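Local coordinates for protein oxidoreductase, Gfo/Idh/MocA family (Vibrio cholerae, PDB 1XEA) that probably catalyses a nucleotide-dependent oxidation or reduction, as in other Gfo/Idh/MocA oxidoreductases, on a substrate that is not established, at residues 33-38 with 54-59; 68-73 with 89-94; 131-136 with 233-238; 141-146 with 228-233. All blocks are in the same frame, centred on the assembly; numbering follows the deposited sequence.

Overall arrangement
Interactions 1 and 2 follow one another along the chain in the N-terminal Rossmann domain, their centres about 15 Å and their nearest atoms about 7 Å apart. Interaction 1 lies at the C-terminal end of strand 28-33, an outermost strand of the parallel sheet; interaction 2 joins strands 66-69 and 90-93 within it. Interactions 3 and 4 belong to the mixed sheet, on the opposite side of the chain's centre. They touch, centres about 9 Å apart, through neighbouring strands 223-230 and 233-237; both segments of interaction 4 fall between those of interaction 3, sharing Val-233. Both reach a second subunit, so the four contacts sample a dinucleotide-fold domain and a sheet that meets another subunit.

Interaction 1 of 4, residues 33-38 with 54-59; sequences CTRNPK and TDYRDV
Arg-35 and Thr-54 make the polar part of this contact. The Arg-35 chain bends at chi2 (-69°), which turns its guanidinium toward 54-59, edge first, and NH1 gives a weak hydrogen bond to the backbone O of Thr-54 (3.3 Å, 122° at the hydrogen). The carbonyl oxygen lies near the guanidinium plane, while NH2 comes to the edge of the Tyr-56 ring. Backbone meets backbone in a CA-H...O contact from Thr-54 CA to Thr-34 O, 3.4 Å long. The apolar part is set by Cys-33: its CB points toward 54-59, and SG, anti to the backbone N (chi1 169°), meets Val-59 CG2 at 4.0 Å and lies against the Tyr-56 backbone. Within the segments, Asn-36 N-caps helix 37-46 by a weak bond from Lys-38 N to OD1, and Asp-55 OD2 lies above the Arg-57 guanidinium, a salt bridge of charges only, with no N-H directed at it. The contact covers the end of strand 28-33 of the Rossmann fold: Thr-34 touches Leu-10 in the probable glycine-rich turn, Thr-54 rests on Leu-40 of helix 37-46, and Tyr-56 packs edge-to-face with Phe-82 of helix 76-85.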
loop_
_atom_site.group_PDB
_atom_site.type_symbol
_atom_site.label_atom_id
_atom_site.label_comp_id
_atom_site.label_asym_id
_atom_site.label_seq_id
_atom_site.Cartn_x
_atom_site.Cartn_y
_atom_site.Cartn_z
ATOM N N CYS A 33 -13.043 4.531 -42.154
ATOM C CA CYS A 33 -13.207 5.769 -42.890
ATOM C C CYS A 33 -12.499 6.922 -42.206
ATOM O O CYS A 33 -12.690 7.166 -41.015
ATOM C CB CYS A 33 -14.682 6.112 -43.015
ATOM S SG CYS A 33 -14.941 7.770 -43.642
ATOM N N THR A 34 -11.694 7.643 -42.971
ATOM C CA THR A 34 -10.976 8.772 -42.417
ATOM C C THR A 34 -10.403 9.624 -43.541
ATOM O O THR A 34 -10.192 9.136 -44.653
ATOM C CB THR A 34 -9.856 8.283 -41.454
ATOM O OG1 THR A 34 -9.220 9.404 -40.828
ATOM C CG2 THR A 34 -8.827 7.461 -42.200
ATOM N N ARG A 35 -10.182 10.906 -43.254
ATOM C CA ARG A 35 -9.643 11.841 -44.241
ATOM C C ARG A 35 -8.341 11.330 -44.852
ATOM O O ARG A 35 -8.294 11.010 -46.038
ATOM C CB ARG A 35 -9.410 13.219 -43.597
ATOM C CG ARG A 35 -10.641 14.118 -43.525
ATOM C CD ARG A 35 -11.078 14.594 -44.912
ATOM N NE ARG A 35 -12.322 15.369 -44.868
ATOM C CZ ARG A 35 -13.512 14.925 -45.278
ATOM N NH1 ARG A 35 -13.634 13.700 -45.774
ATOM N NH2 ARG A 35 -14.587 15.704 -45.178
ATOM N N ASN A 36 -7.295 11.246 -44.031
ATOM C CA ASN A 36 -5.979 10.787 -44.483
ATOM C C ASN A 36 -6.006 9.366 -45.059
ATOM O O ASN A 36 -6.293 8.405 -44.343
ATOM C CB ASN A 36 -4.980 10.843 -43.328
ATOM C CG ASN A 36 -3.562 10.616 -43.787
ATOM O OD1 ASN A 36 -3.317 9.911 -44.767
ATOM N ND2 ASN A 36 -2.612 11.209 -43.077
ATOM N N PRO A 37 -5.682 9.214 -46.359
ATOM C CA PRO A 37 -5.677 7.908 -47.031
ATOM C C PRO A 37 -4.498 7.044 -46.606
ATOM O O PRO A 37 -4.562 5.813 -46.658
ATOM C CB PRO A 37 -5.614 8.288 -48.501
ATOM C CG PRO A 37 -4.714 9.482 -48.466
ATOM C CD PRO A 37 -5.252 10.276 -47.290
ATOM N N LYS A 38 -3.421 7.703 -46.190
ATOM C CA LYS A 38 -2.216 7.017 -45.734
ATOM C C LYS A 38 -2.550 6.199 -44.485
ATOM O O LYS A 38 -2.454 4.968 -44.482
ATOM C CB LYS A 38 -1.127 8.045 -45.405
ATOM C CG LYS A 38 0.096 7.470 -44.697
ATOM C CD LYS A 38 0.959 8.571 -44.087
ATOM C CE LYS A 38 0.193 9.380 -43.043
ATOM N NZ LYS A 38 1.055 10.430 -42.432
ATOM N N THR A 54 -12.823 7.198 -47.682
ATOM C CA THR A 54 -12.220 8.464 -47.267
ATOM C C THR A 54 -13.254 9.548 -46.993
ATOM O O THR A 54 -13.042 10.430 -46.156
ATOM C CB THR A 54 -11.243 9.002 -48.325
ATOM O OG1 THR A 54 -10.141 8.103 -48.454
ATOM C CG2 THR A 54 -10.709 10.371 -47.916
ATOM N N ASP A 55 -14.365 9.492 -47.718
ATOM C CA ASP A 55 -15.436 10.467 -47.551
ATOM C C ASP A 55 -16.574 9.854 -46.738
ATOM O O ASP A 55 -17.132 8.821 -47.113
ATOM C CB ASP A 55 -15.957 10.915 -48.917
ATOM C CG ASP A 55 -16.940 12.057 -48.816
ATOM O OD1 ASP A 55 -18.004 11.870 -48.189
ATOM O OD2 ASP A 55 -16.642 13.142 -49.362
ATOM N N TYR A 56 -16.924 10.510 -45.635
ATOM C CA TYR A 56 -17.973 10.024 -44.750
ATOM C C TYR A 56 -19.300 9.762 -45.434
ATOM O O TYR A 56 -20.235 9.287 -44.795
ATOM C CB TYR A 56 -18.171 10.994 -43.580
ATOM C CG TYR A 56 -18.835 12.302 -43.929
ATOM C CD1 TYR A 56 -20.220 12.390 -44.054
ATOM C CD2 TYR A 56 -18.080 13.460 -44.102
ATOM C CE1 TYR A 56 -20.844 13.604 -44.341
ATOM C CE2 TYR A 56 -18.689 14.684 -44.391
ATOM C CZ TYR A 56 -20.075 14.752 -44.509
ATOM O OH TYR A 56 -20.688 15.961 -44.794
ATOM N N ARG A 57 -19.386 10.052 -46.730
ATOM C CA ARG A 57 -20.629 9.834 -47.462
ATOM C C ARG A 57 -20.667 8.456 -48.103
ATOM O O ARG A 57 -21.694 7.772 -48.068
ATOM C CB ARG A 57 -20.806 10.915 -48.525
ATOM C CG ARG A 57 -20.925 12.299 -47.933
ATOM C CD ARG A 57 -20.333 13.343 -48.866
ATOM N NE ARG A 57 -19.882 14.514 -48.124
ATOM C CZ ARG A 57 -19.149 15.493 -48.643
ATOM N NH1 ARG A 57 -18.784 15.437 -49.917
ATOM N NH2 ARG A 57 -18.779 16.523 -47.885
ATOM N N ASP A 58 -19.537 8.046 -48.672
ATOM C CA ASP A 58 -19.437 6.745 -49.326
ATOM C C ASP A 58 -19.764 5.623 -48.356
ATOM O O ASP A 58 -20.061 4.498 -48.760
ATOM C CB ASP A 58 -18.027 6.541 -49.884
ATOM C CG ASP A 58 -17.644 7.596 -50.901
ATOM O OD1 ASP A 58 -18.287 7.655 -51.974
ATOM O OD2 ASP A 58 -16.698 8.366 -50.630
ATOM N N VAL A 59 -19.704 5.943 -47.072
ATOM C CA VAL A 59 -19.984 4.976 -46.026
ATOM C C VAL A 59 -21.350 4.310 -46.202
ATOM O O VAL A 59 -21.515 3.133 -45.894
ATOM C CB VAL A 59 -19.908 5.653 -44.635
ATOM C CG1 VAL A 59 -20.378 4.700 -43.552
ATOM C CG2 VAL A 59 -18.476 6.100 -44.358
#

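Interaction 2 of 4, residues 68-73 with 89-94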
loop_
_atom_site.group_PDB
_atom_site.type_symbol
_atom_site.label_atom_id
_atom_site.label_comp_id
_atom_site.label_asym_id
_atom_site.label_seq_id
_atom_site.Cartn_x
_atom_site.Cartn_y
_atom_site.Cartn_z
HETATM N N MSE A 68 -19.767 5.076 -35.884
HETATM C CA MSE A 68 -19.115 5.532 -34.659
HETATM C C MSE A 68 -18.190 6.667 -35.045
HETATM O O MSE A 68 -17.161 6.451 -35.680
HETATM C CB MSE A 68 -18.302 4.399 -34.029
HETATM C CG MSE A 68 -19.152 3.287 -33.453
HETATM SE SE MSE A 68 -18.155 1.773 -32.788
HETATM C CE MSE A 68 -17.318 2.596 -31.248
ATOM N N ILE A 69 -18.555 7.882 -34.671
ATOM C CA ILE A 69 -17.741 9.034 -35.023
ATOM C C ILE A 69 -16.660 9.286 -33.984
ATOM O O ILE A 69 -16.955 9.487 -32.814
ATOM C CB ILE A 69 -18.632 10.262 -35.164
ATOM C CG1 ILE A 69 -19.691 9.970 -36.231
ATOM C CG2 ILE A 69 -17.795 11.479 -35.520
ATOM C CD1 ILE A 69 -20.879 10.883 -36.183
ATOM N N HIS A 70 -15.404 9.275 -34.405
ATOM C CA HIS A 70 -14.323 9.494 -33.457
ATOM C C HIS A 70 -13.521 10.707 -33.861
ATOM O O HIS A 70 -12.472 10.998 -33.288
ATOM C CB HIS A 70 -13.417 8.271 -33.405
ATOM C CG HIS A 70 -14.156 6.987 -33.203
ATOM N ND1 HIS A 70 -14.754 6.649 -32.007
ATOM C CD2 HIS A 70 -14.417 5.968 -34.055
ATOM C CE1 HIS A 70 -15.350 5.477 -32.132
ATOM N NE2 HIS A 70 -15.161 5.042 -33.365
ATOM N N ALA A 71 -14.023 11.415 -34.863
ATOM C CA ALA A 71 -13.360 12.607 -35.355
ATOM C C ALA A 71 -13.206 13.659 -34.260
ATOM O O ALA A 71 -13.515 13.418 -33.093
ATOM C CB ALA A 71 -14.140 13.181 -36.521
ATOM N N ALA A 72 -12.724 14.831 -34.655
ATOM C CA ALA A 72 -12.524 15.939 -33.732
ATOM C C ALA A 72 -13.875 16.426 -33.225
ATOM O O ALA A 72 -14.905 16.148 -33.830
ATOM C CB ALA A 72 -11.790 17.066 -34.434
ATOM N N THR A 73 -13.871 17.161 -32.123
ATOM C CA THR A 73 -15.114 17.645 -31.559
ATOM C C THR A 73 -15.854 18.605 -32.492
ATOM O O THR A 73 -17.085 18.587 -32.556
ATOM C CB THR A 73 -14.873 18.353 -30.209
ATOM O OG1 THR A 73 -13.991 17.566 -29.396
ATOM C CG2 THR A 73 -16.186 18.546 -29.475
ATOM N N PRO A 89 -28.410 4.472 -36.354
ATOM C CA PRO A 89 -27.947 4.593 -34.967
ATOM C C PRO A 89 -26.552 5.218 -34.978
ATOM O O PRO A 89 -25.638 4.701 -35.619
ATOM C CB PRO A 89 -27.928 3.146 -34.493
ATOM C CG PRO A 89 -29.072 2.542 -35.256
ATOM C CD PRO A 89 -28.871 3.101 -36.639
ATOM N N THR A 90 -26.388 6.334 -34.283
ATOM C CA THR A 90 -25.091 6.999 -34.264
ATOM C C THR A 90 -24.392 6.981 -32.904
ATOM O O THR A 90 -25.017 7.162 -31.858
ATOM C CB THR A 90 -25.218 8.480 -34.730
ATOM O OG1 THR A 90 -25.706 8.513 -36.073
ATOM C CG2 THR A 90 -23.875 9.196 -34.674
ATOM N N PHE A 91 -23.081 6.779 -32.940
ATOM C CA PHE A 91 -22.261 6.761 -31.744
ATOM C C PHE A 91 -21.229 7.861 -31.893
ATOM O O PHE A 91 -20.643 8.025 -32.965
ATOM C CB PHE A 91 -21.554 5.420 -31.612
ATOM C CG PHE A 91 -20.537 5.380 -30.517
ATOM C CD1 PHE A 91 -20.902 5.042 -29.223
ATOM C CD2 PHE A 91 -19.207 5.686 -30.778
ATOM C CE1 PHE A 91 -19.956 5.003 -28.197
ATOM C CE2 PHE A 91 -18.252 5.651 -29.760
ATOM C CZ PHE A 91 -18.629 5.310 -28.468
ATOM N N VAL A 92 -21.019 8.618 -30.823
ATOM C CA VAL A 92 -20.047 9.699 -30.840
ATOM C C VAL A 92 -19.258 9.676 -29.549
ATOM O O VAL A 92 -19.830 9.604 -28.468
ATOM C CB VAL A 92 -20.721 11.086 -30.982
ATOM C CG1 VAL A 92 -19.665 12.183 -30.968
ATOM C CG2 VAL A 92 -21.514 11.147 -32.279
ATOM N N ASP A 93 -17.939 9.736 -29.664
ATOM C CA ASP A 93 -17.086 9.721 -28.491
ATOM C C ASP A 93 -17.167 11.068 -27.789
ATOM O O ASP A 93 -17.125 12.113 -28.434
ATOM C CB ASP A 93 -15.645 9.410 -28.896
ATOM C CG ASP A 93 -14.724 9.270 -27.704
ATOM O OD1 ASP A 93 -15.104 8.556 -26.740
ATOM O OD2 ASP A 93 -13.612 9.856 -27.730
ATOM N N LYS A 94 -17.297 11.034 -26.467
ATOM C CA LYS A 94 -17.389 12.249 -25.664
ATOM C C LYS A 94 -16.229 13.179 -25.998
ATOM O O LYS A 94 -15.112 12.727 -26.219
ATOM C CB LYS A 94 -17.368 11.893 -24.178
ATOM C CG LYS A 94 -16.050 11.323 -23.694
ATOM C CD LYS A 94 -15.053 12.430 -23.381
ATOM C CE LYS A 94 -13.615 11.962 -23.568
ATOM N NZ LYS A 94 -12.662 13.044 -23.208
#
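Strands 66-69 and 90-93 are the two parallel strands of a right-handed beta-alpha-beta crossover of the Rossmann fold, and Met-68 pairs with Phe-91 and Ile-69 with Val-92 across them. Ile-69 N gives a nearly straight hydrogen bond to Phe-91 O (2.7 Å, 167°); Asp-93 N returns a weak one to Ile-69 O at 3.3 Å. On one face of the sheet the selenomethionine Met-68 lies along the CD2-CE2 side of the Phe-91 ring. Its bend at chi3 (69°) brings CE to 3.5 Å from Phe-91 CE2, and SE lies obliquely 5.1 Å from the ring centroid, a Met-aromatic contact. His-70 adds CE1 at the edge of the same ring, 3.8 Å from Phe-91 CE2, the two rings rim to rim with planes 58° apart. On the other face Ile-69 and Val-92 run side by side, with Ile-69 CD1 4.0 Å from Val-92 CG2 and also 3.8 Å from Thr-90 CG2. Leu-79 of helix 76-85 touches Ile-69. Two backbone bonds thus tie the strands, Met-68 bonding on to Ala-6 and Ile-8; Met-68, Ile-69, Phe-91 and Val-92 meet through buried apolar and aromatic surfaces, while Tyr-18 stacks on His-70 and bonds Asp-93 OD1.

Interaction 3 of 4, residues 131-136 with 233-238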
loop_
_atom_site.group_PDB
_atom_site.type_symbol
_atom_site.label_atom_id
_atom_site.label_comp_id
_atom_site.label_asym_id
_atom_site.label_seq_id
_atom_site.Cartn_x
_atom_site.Cartn_y
_atom_site.Cartn_z
ATOM N N GLN A 131 -19.202 -3.567 -10.461
ATOM C CA GLN A 131 -19.343 -4.865 -9.818
ATOM C C GLN A 131 -19.611 -4.708 -8.337
ATOM O O GLN A 131 -20.370 -5.476 -7.749
ATOM C CB GLN A 131 -18.080 -5.689 -10.003
ATOM C CG GLN A 131 -18.009 -6.885 -9.080
ATOM C CD GLN A 131 -16.725 -7.681 -9.273
ATOM O OE1 GLN A 131 -16.348 -8.496 -8.415
ATOM N NE2 GLN A 131 -16.043 -7.453 -10.411
ATOM N N HIS A 132 -18.981 -3.706 -7.741
ATOM C CA HIS A 132 -19.133 -3.449 -6.320
ATOM C C HIS A 132 -20.188 -2.387 -6.008
ATOM O O HIS A 132 -20.968 -2.544 -5.068
ATOM C CB HIS A 132 -17.774 -3.047 -5.729
ATOM C CG HIS A 132 -16.774 -4.163 -5.701
ATOM N ND1 HIS A 132 -16.781 -5.145 -4.734
ATOM C CD2 HIS A 132 -15.754 -4.469 -6.538
ATOM C CE1 HIS A 132 -15.810 -6.008 -4.976
ATOM N NE2 HIS A 132 -15.172 -5.621 -6.066
ATOM N N LEU A 133 -20.221 -1.315 -6.796
ATOM C CA LEU A 133 -21.185 -0.232 -6.587
ATOM C C LEU A 133 -22.311 -0.285 -7.625
ATOM O O LEU A 133 -22.160 0.216 -8.738
ATOM C CB LEU A 133 -20.454 1.106 -6.662
ATOM C CG LEU A 133 -19.123 1.139 -5.911
ATOM C CD1 LEU A 133 -18.394 2.429 -6.234
ATOM C CD2 LEU A 133 -19.368 1.001 -4.422
ATOM N N SER A 134 -23.443 -0.882 -7.250
ATOM C CA SER A 134 -24.582 -1.021 -8.163
ATOM C C SER A 134 -25.128 0.320 -8.649
ATOM O O SER A 134 -25.608 0.434 -9.778
ATOM C CB SER A 134 -25.703 -1.839 -7.503
ATOM O OG SER A 134 -26.081 -1.321 -6.236
ATOM N N GLU A 135 -25.054 1.327 -7.786
ATOM C CA GLU A 135 -25.509 2.654 -8.134
ATOM C C GLU A 135 -24.821 3.122 -9.427
ATOM O O GLU A 135 -25.413 3.847 -10.217
ATOM C CB GLU A 135 -25.211 3.639 -7.004
ATOM C CG GLU A 135 -26.142 3.567 -5.781
ATOM C CD GLU A 135 -25.978 2.307 -4.925
ATOM O OE1 GLU A 135 -24.871 1.719 -4.892
ATOM O OE2 GLU A 135 -26.968 1.920 -4.264
ATOM N N LEU A 136 -23.578 2.724 -9.660
ATOM C CA LEU A 136 -22.944 3.158 -10.888
ATOM C C LEU A 136 -23.459 2.356 -12.058
ATOM O O LEU A 136 -23.691 2.899 -13.140
ATOM C CB LEU A 136 -21.422 3.046 -10.818
ATOM C CG LEU A 136 -20.738 4.161 -10.031
ATOM C CD1 LEU A 136 -19.250 3.974 -10.116
ATOM C CD2 LEU A 136 -21.138 5.526 -10.565
ATOM N N VAL A 233 -20.133 1.852 5.319
ATOM C CA VAL A 233 -19.424 1.143 4.279
ATOM C C VAL A 233 -18.808 2.159 3.347
ATOM O O VAL A 233 -19.421 3.180 3.047
ATOM C CB VAL A 233 -20.361 0.211 3.498
ATOM C CG1 VAL A 233 -19.535 -0.625 2.526
ATOM C CG2 VAL A 233 -21.120 -0.712 4.466
ATOM N N ALA A 234 -17.587 1.892 2.907
ATOM C CA ALA A 234 -16.905 2.804 2.008
ATOM C C ALA A 234 -15.977 2.026 1.081
ATOM O O ALA A 234 -15.672 0.860 1.337
ATOM C CB ALA A 234 -16.120 3.836 2.811
ATOM N N TYR A 235 -15.569 2.672 -0.014
ATOM C CA TYR A 235 -14.651 2.101 -1.010
ATOM C C TYR A 235 -13.752 3.209 -1.529
ATOM O O TYR A 235 -14.167 4.360 -1.629
ATOM C CB TYR A 235 -15.387 1.554 -2.231
ATOM C CG TYR A 235 -16.266 0.360 -2.002
ATOM C CD1 TYR A 235 -17.540 0.503 -1.461
ATOM C CD2 TYR A 235 -15.830 -0.924 -2.346
ATOM C CE1 TYR A 235 -18.365 -0.601 -1.268
ATOM C CE2 TYR A 235 -16.642 -2.037 -2.157
ATOM C CZ TYR A 235 -17.909 -1.867 -1.617
ATOM O OH TYR A 235 -18.713 -2.963 -1.412
ATOM N N LEU A 236 -12.528 2.859 -1.893
ATOM C CA LEU A 236 -11.601 3.844 -2.431
ATOM C C LEU A 236 -10.751 3.154 -3.474
ATOM O O LEU A 236 -9.875 2.361 -3.141
ATOM C CB LEU A 236 -10.692 4.402 -1.340
ATOM C CG LEU A 236 -9.961 5.730 -1.604
ATOM C CD1 LEU A 236 -8.811 5.821 -0.617
ATOM C CD2 LEU A 236 -9.441 5.824 -3.013
ATOM N N PHE A 237 -11.011 3.454 -4.740
ATOM C CA PHE A 237 -10.247 2.850 -5.820
ATOM C C PHE A 237 -9.147 3.793 -6.291
ATOM O O PHE A 237 -9.424 4.935 -6.659
ATOM C CB PHE A 237 -11.161 2.508 -6.989
ATOM C CG PHE A 237 -12.257 1.555 -6.640
ATOM C CD1 PHE A 237 -13.523 2.019 -6.310
ATOM C CD2 PHE A 237 -12.036 0.184 -6.678
ATOM C CE1 PHE A 237 -14.566 1.124 -6.035
ATOM C CE2 PHE A 237 -13.067 -0.725 -6.405
ATOM C CZ PHE A 237 -14.332 -0.253 -6.083
ATOM N N ASP A 238 -7.905 3.313 -6.273
ATOM C CA ASP A 238 -6.751 4.109 -6.704
ATOM C C ASP A 238 -6.450 3.885 -8.189
ATOM O O ASP A 238 -5.505 4.455 -8.741
ATOM C CB ASP A 238 -5.520 3.750 -5.859
ATOM C CG ASP A 238 -5.342 2.256 -5.710
ATOM O OD1 ASP A 238 -6.209 1.601 -5.091
ATOM O OD2 ASP A 238 -4.345 1.716 -6.219
HETATM O O HOH W 1 -18.468 -5.210 -2.620
#
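Leu-133, between helices 127-132 and 134-138, reaches into the aromatic side chains of strand 233-237. From CB the chain leads to CG, anti to the carbonyl carbon (chi1 -44°), and there divides between two rings. CD2 lies over one face of Tyr-235, 3.9 Å from the ring centroid and 27° off its normal, a CH-pi contact whose closest carbon pair is Leu-133 CD2 to Tyr-235 CD1 at 3.5 Å. CD1 instead comes to the edge of Phe-237, 4.0 Å from its CE1. Beside it, the His-132 and Tyr-235 side chains cross at about a right angle, with His-132 CB 3.9 Å from Tyr-235 CE2. Their rings meet obliquely, planes 47° apart. Their polar ends are linked through water 1, which lies 2.7 Å from His-132 ND1, in the plane of the imidazole, and 2.6 Å from Tyr-235 OH. Val-254 of strand 250-255 touches His-132 and Phe-237, and a bound nickel ion lies about 7 Å from the Leu-133 side chain. In this arrangement the link between two short helices packs on strand 233-237 of the mixed sheet of the second domain.

Interaction 4 of 4, residues 141-146 with 228-233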
loop_
_atom_site.group_PDB
_atom_site.type_symbol
_atom_site.label_atom_id
_atom_site.label_comp_id
_atom_site.label_asym_id
_atom_site.label_seq_id
_atom_site.Cartn_x
_atom_site.Cartn_y
_atom_site.Cartn_z
ATOM N N CYS A 141 -28.479 7.019 -7.568
ATOM C CA CYS A 141 -27.790 7.425 -6.359
ATOM C C CYS A 141 -27.976 6.335 -5.302
ATOM O O CYS A 141 -27.110 6.133 -4.456
ATOM C CB CYS A 141 -28.358 8.736 -5.845
ATOM S SG CYS A 141 -27.969 10.144 -6.861
ATOM N N GLY A 142 -29.115 5.646 -5.354
ATOM C CA GLY A 142 -29.406 4.572 -4.420
ATOM C C GLY A 142 -29.100 4.836 -2.955
ATOM O O GLY A 142 -29.622 5.767 -2.339
ATOM N N ALA A 143 -28.241 4.004 -2.384
ATOM C CA ALA A 143 -27.884 4.160 -0.986
ATOM C C ALA A 143 -26.635 5.018 -0.805
ATOM O O ALA A 143 -26.209 5.273 0.321
ATOM C CB ALA A 143 -27.678 2.792 -0.353
ATOM N N LEU A 144 -26.050 5.462 -1.912
ATOM C CA LEU A 144 -24.839 6.281 -1.860
ATOM C C LEU A 144 -24.981 7.529 -1.000
ATOM O O LEU A 144 -25.812 8.388 -1.283
ATOM C CB LEU A 144 -24.417 6.702 -3.272
ATOM C CG LEU A 144 -23.570 5.716 -4.072
ATOM C CD1 LEU A 144 -23.259 6.299 -5.451
ATOM C CD2 LEU A 144 -22.286 5.425 -3.319
ATOM N N ARG A 145 -24.173 7.630 0.049
ATOM C CA ARG A 145 -24.220 8.807 0.904
ATOM C C ARG A 145 -23.243 9.844 0.368
ATOM O O ARG A 145 -23.297 11.014 0.737
ATOM C CB ARG A 145 -23.874 8.453 2.352
ATOM C CG ARG A 145 -24.888 7.540 3.011
ATOM C CD ARG A 145 -26.250 8.207 3.095
ATOM N NE ARG A 145 -27.327 7.241 3.324
ATOM C CZ ARG A 145 -28.309 6.992 2.459
ATOM N NH1 ARG A 145 -28.350 7.643 1.300
ATOM N NH2 ARG A 145 -29.248 6.094 2.754
ATOM N N SER A 146 -22.351 9.401 -0.509
ATOM C CA SER A 146 -21.372 10.286 -1.124
ATOM C C SER A 146 -20.576 9.527 -2.190
ATOM O O SER A 146 -20.432 8.305 -2.128
ATOM C CB SER A 146 -20.433 10.877 -0.057
ATOM O OG SER A 146 -19.206 10.169 0.028
ATOM N N ALA A 228 -16.322 6.113 -2.714
ATOM C CA ALA A 228 -17.765 6.011 -2.563
ATOM C C ALA A 228 -18.110 5.671 -1.127
ATOM O O ALA A 228 -17.410 4.900 -0.483
ATOM C CB ALA A 228 -18.299 4.937 -3.495
ATOM N N SER A 229 -19.182 6.237 -0.601
ATOM C CA SER A 229 -19.522 5.877 0.758
ATOM C C SER A 229 -21.012 5.655 0.942
ATOM O O SER A 229 -21.845 6.304 0.310
ATOM C CB SER A 229 -19.022 6.935 1.737
ATOM O OG SER A 229 -19.926 8.014 1.818
ATOM N N TYR A 230 -21.326 4.707 1.812
ATOM C CA TYR A 230 -22.693 4.357 2.141
ATOM C C TYR A 230 -22.741 4.432 3.650
ATOM O O TYR A 230 -21.866 5.036 4.271
ATOM C CB TYR A 230 -22.993 2.933 1.694
ATOM C CG TYR A 230 -22.838 2.705 0.213
ATOM C CD1 TYR A 230 -21.580 2.526 -0.362
ATOM C CD2 TYR A 230 -23.956 2.664 -0.619
ATOM C CE1 TYR A 230 -21.446 2.306 -1.729
ATOM C CE2 TYR A 230 -23.829 2.448 -1.984
ATOM C CZ TYR A 230 -22.578 2.268 -2.531
ATOM O OH TYR A 230 -22.462 2.038 -3.879
ATOM N N ASP A 231 -23.747 3.828 4.262
ATOM C CA ASP A 231 -23.782 3.861 5.711
ATOM C C ASP A 231 -22.878 2.758 6.231
ATOM O O ASP A 231 -23.088 1.588 5.940
ATOM C CB ASP A 231 -25.211 3.701 6.241
ATOM C CG ASP A 231 -26.079 4.924 5.955
ATOM O OD1 ASP A 231 -25.647 6.068 6.280
ATOM O OD2 ASP A 231 -27.194 4.740 5.405
ATOM N N ASN A 232 -21.852 3.154 6.979
ATOM C CA ASN A 232 -20.880 2.232 7.568
ATOM C C ASN A 232 -20.135 1.394 6.562
ATOM O O ASN A 232 -19.564 0.357 6.902
ATOM C CB ASN A 232 -21.545 1.323 8.591
ATOM C CG ASN A 232 -22.030 2.094 9.799
ATOM O OD1 ASN A 232 -21.322 2.959 10.328
ATOM N ND2 ASN A 232 -23.236 1.787 10.247
ATOM N N VAL A 233 -20.133 1.852 5.319
ATOM C CA VAL A 233 -19.424 1.143 4.279
ATOM C C VAL A 233 -18.808 2.159 3.347
ATOM O O VAL A 233 -19.421 3.180 3.047
ATOM C CB VAL A 233 -20.361 0.211 3.498
ATOM C CG1 VAL A 233 -19.535 -0.625 2.526
ATOM C CG2 VAL A 233 -21.120 -0.712 4.466
HETATM O O HOH W 2 -25.868 4.141 2.710
#
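A classic beta bulge joins the start of strand 146-152 to the end of strand 223-230, where Arg-145 and Ser-146 both face Ser-229. Ser-229 O accepts two backbone bonds, from Arg-145 N at 2.7 Å and from Ser-146 N at 3.2 Å, and Ser-229 N gives a straighter bond back to Ser-146 O (2.9 Å, 168°). Ser-146 and Ser-229 form an antiparallel hydrogen-bonded pair with both side chains on one face of the sheet, where Ser-146 OG and Ser-229 OG are hydrogen-bonded at 2.9 Å. The bulge follows a type II' turn, Cys-141 to Leu-144, with Gly-142 at positive phi, so the chain enters the mixed sheet from a tight reversal. From the bulge, the Arg-145 side chain bends at chi2 (-62°) and its NE forms a salt bridge with Asp-231 OD2, 3.3 Å away, meeting the oxygen from above the carboxylate plane; the flat groups are 57° apart. Water 2 donates to Ala-143 O at 2.7 Å and makes weak bonds with Asp-231 N and OD2. Leu-144 CD2 sits over one face of the Tyr-230 ring, 3.7 Å from the centroid, while Ala-143 CB comes to its edge. The Tyr-230 side chain is about 5 Å from a bound nickel ion, and its OH is hydrogen-bonded to Glu-135 OE1. His-191 of the second subunit packs on Arg-145, and Gln-218 of that subunit on Asp-231.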